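PDB 5HFI: DSBA-like thioredoxin domain-containing protein from Pseudomonas aeruginosa PAO1, which is a cytosolic disulfide reductase of the thioredoxin superfamily that binds glutathione and probably catalyses thiol-disulfide exchange. Local coordinates for residues 96-101 and 128-133. Numbering follows the deposited sequence.
Sequences APPTAA and RRIAER
With chi1 at 63°, Ile130 sets CG1 between its own backbone N and C, and the extended chi2 of 175° carries CD1 away from CA to approach the ring of Pro98. CD1 ends 4.2 Å from Pro98 CG, the one meeting of apolar side chains between 96-101 and 128-133. Much of the remaining contact is ring against backbone. Pro98 CD lies 3.5 Å from Ile130 O, while Pro97 offers its ring to the next carbonyl, CG coming within 3.5 Å of Ala131 O and CB within 3.6 Å. Two successive prolines thus meet two successive peptide oxygens in reverse order, Pro97 by Ala131 and Pro98 by Ile130. No hydrogen bond crosses the contact; its attraction is van der Waals, perhaps with a weak electrostatic share from the ring C-H groups facing the oxygens.

DsbA-like proteins carry a helical domain inserted into the thioredoxin fold, and here this packing joins the first turn of helix 96-109 to the loop between helices 112-124 and 133-142. Proline suits such a first turn, where a backbone N-H is not needed for the helical pattern; within 96-101 that pattern is seen in Ala100 N to Ala96 O and Ala101 N to Pro97 O. The loop presents its corner as a type I beta turn, closed by Glu132 N to Arg129 O at 3.1 Å, with Ile130 and Ala131 as its two central residues. Glu132 then takes the N-cap position of helix 133-142. Its OE2 sits 3.3 Å from Arg129 NE, over a face of the guanidinium, a pairing of charges without a directed N-H. Ile130 also packs on Ile119, His123 and Leu16, and its side chain lies about 10 Å from that of the glutathione-binding Cys17.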
loop_
_atom_site.group_PDB
_atom_site.type_symbol
_atom_site.label_atom_id
_atom_site.label_comp_id
_atom_site.label_asym_id
_atom_site.label_seq_id
_atom_site.Cartn_x
_atom_site.Cartn_y
_atom_site.Cartn_z
ATOM N N ALA A 96 -0.966 11.002 -2.066
ATOM C CA ALA A 96 -0.034 11.222 -3.173
ATOM C C ALA A 96 1.421 11.082 -2.748
ATOM O O ALA A 96 2.162 10.334 -3.413
ATOM C CB ALA A 96 -0.312 12.577 -3.833
ATOM N N PRO A 97 1.905 11.738 -1.694
ATOM C CA PRO A 97 3.332 11.623 -1.347
ATOM C C PRO A 97 3.751 10.189 -1.048
ATOM O O PRO A 97 4.776 9.740 -1.582
ATOM C CB PRO A 97 3.486 12.543 -0.124
ATOM C CG PRO A 97 2.387 13.547 -0.294
ATOM C CD PRO A 97 1.239 12.770 -0.870
ATOM N N PRO A 98 3.016 9.426 -0.220
ATOM C CA PRO A 98 3.453 8.037 0.004
ATOM C C PRO A 98 3.425 7.195 -1.255
ATOM O O PRO A 98 4.265 6.301 -1.410
ATOM C CB PRO A 98 2.462 7.503 1.049
ATOM C CG PRO A 98 1.360 8.456 1.085
ATOM C CD PRO A 98 1.909 9.778 0.687
ATOM N N THR A 99 2.469 7.430 -2.156
ATOM C CA THR A 99 2.470 6.675 -3.405
ATOM C C THR A 99 3.689 7.024 -4.251
ATOM O O THR A 99 4.319 6.134 -4.836
ATOM C CB THR A 99 1.178 6.921 -4.186
ATOM O OG1 THR A 99 0.053 6.582 -3.365
ATOM C CG2 THR A 99 1.148 6.058 -5.443
ATOM N N ALA A 100 4.045 8.311 -4.319
ATOM C CA ALA A 100 5.259 8.702 -5.028
ATOM C C ALA A 100 6.494 8.038 -4.432
ATOM O O ALA A 100 7.426 7.685 -5.167
ATOM C CB ALA A 100 5.415 10.224 -5.014
ATOM N N ALA A 101 6.520 7.851 -3.111
ATOM C CA ALA A 101 7.646 7.166 -2.483
ATOM C C ALA A 101 7.719 5.709 -2.926
ATOM O O ALA A 101 8.813 5.174 -3.141
ATOM C CB ALA A 101 7.537 7.263 -0.960
ATOM N N ARG A 128 3.822 8.053 12.318
ATOM C CA ARG A 128 4.546 9.072 11.575
ATOM C C ARG A 128 3.633 9.742 10.552
ATOM O O ARG A 128 2.578 9.219 10.182
ATOM C CB ARG A 128 5.758 8.466 10.867
ATOM C CG ARG A 128 6.640 7.609 11.754
ATOM C CD ARG A 128 7.245 8.424 12.878
ATOM N NE ARG A 128 7.897 9.634 12.385
ATOM C CZ ARG A 128 9.119 9.666 11.861
ATOM N NH1 ARG A 128 9.828 8.549 11.755
ATOM N NH2 ARG A 128 9.631 10.815 11.442
ATOM N N ARG A 129 4.061 10.914 10.086
ATOM C CA ARG A 129 3.304 11.694 9.106
ATOM C C ARG A 129 3.838 11.346 7.720
ATOM O O ARG A 129 4.739 11.999 7.194
ATOM C CB ARG A 129 3.400 13.185 9.415
ATOM C CG ARG A 129 2.884 13.523 10.804
ATOM C CD ARG A 129 2.340 14.931 10.881
ATOM N NE ARG A 129 3.413 15.871 11.147
ATOM C CZ ARG A 129 3.209 17.112 11.564
ATOM N NH1 ARG A 129 1.968 17.543 11.769
ATOM N NH2 ARG A 129 4.239 17.918 11.785
ATOM N N ILE A 130 3.260 10.299 7.117
ATOM C CA ILE A 130 3.762 9.790 5.840
ATOM C C ILE A 130 3.415 10.687 4.665
ATOM O O ILE A 130 3.847 10.410 3.539
ATOM C CB ILE A 130 3.241 8.364 5.566
ATOM C CG1 ILE A 130 1.720 8.360 5.447
ATOM C CG2 ILE A 130 3.685 7.418 6.673
ATOM C CD1 ILE A 130 1.147 7.016 5.050
ATOM N N ALA A 131 2.654 11.756 4.882
ATOM C CA ALA A 131 2.427 12.727 3.825
ATOM C C ALA A 131 3.539 13.760 3.730
ATOM O O ALA A 131 3.520 14.588 2.813
ATOM C CB ALA A 131 1.090 13.443 4.036
ATOM N N GLU A 132 4.503 13.735 4.644
ATOM C CA GLU A 132 5.547 14.747 4.676
ATOM C C GLU A 132 6.834 14.213 4.063
ATOM O O GLU A 132 7.246 13.078 4.327
ATOM C CB GLU A 132 5.797 15.240 6.101
ATOM C CG GLU A 132 4.648 16.071 6.655
ATOM C CD GLU A 132 4.919 16.593 8.052
ATOM O OE1 GLU A 132 5.786 16.015 8.743
ATOM O OE2 GLU A 132 4.266 17.583 8.455
ATOM N N ARG A 133 7.457 15.047 3.235
ATOM C CA ARG A 133 8.654 14.630 2.514
ATOM C C ARG A 133 9.799 14.179 3.418
ATOM O O ARG A 133 10.426 13.156 3.091
ATOM C CB ARG A 133 9.090 15.767 1.581
ATOM C CG ARG A 133 10.493 15.669 1.031
ATOM C CD ARG A 133 10.762 16.863 0.126
ATOM N NE ARG A 133 11.812 16.599 -0.851
ATOM C CZ ARG A 133 13.108 16.757 -0.603
ATOM N NH1 ARG A 133 13.502 17.167 0.598
ATOM N NH2 ARG A 133 14.011 16.495 -1.542
#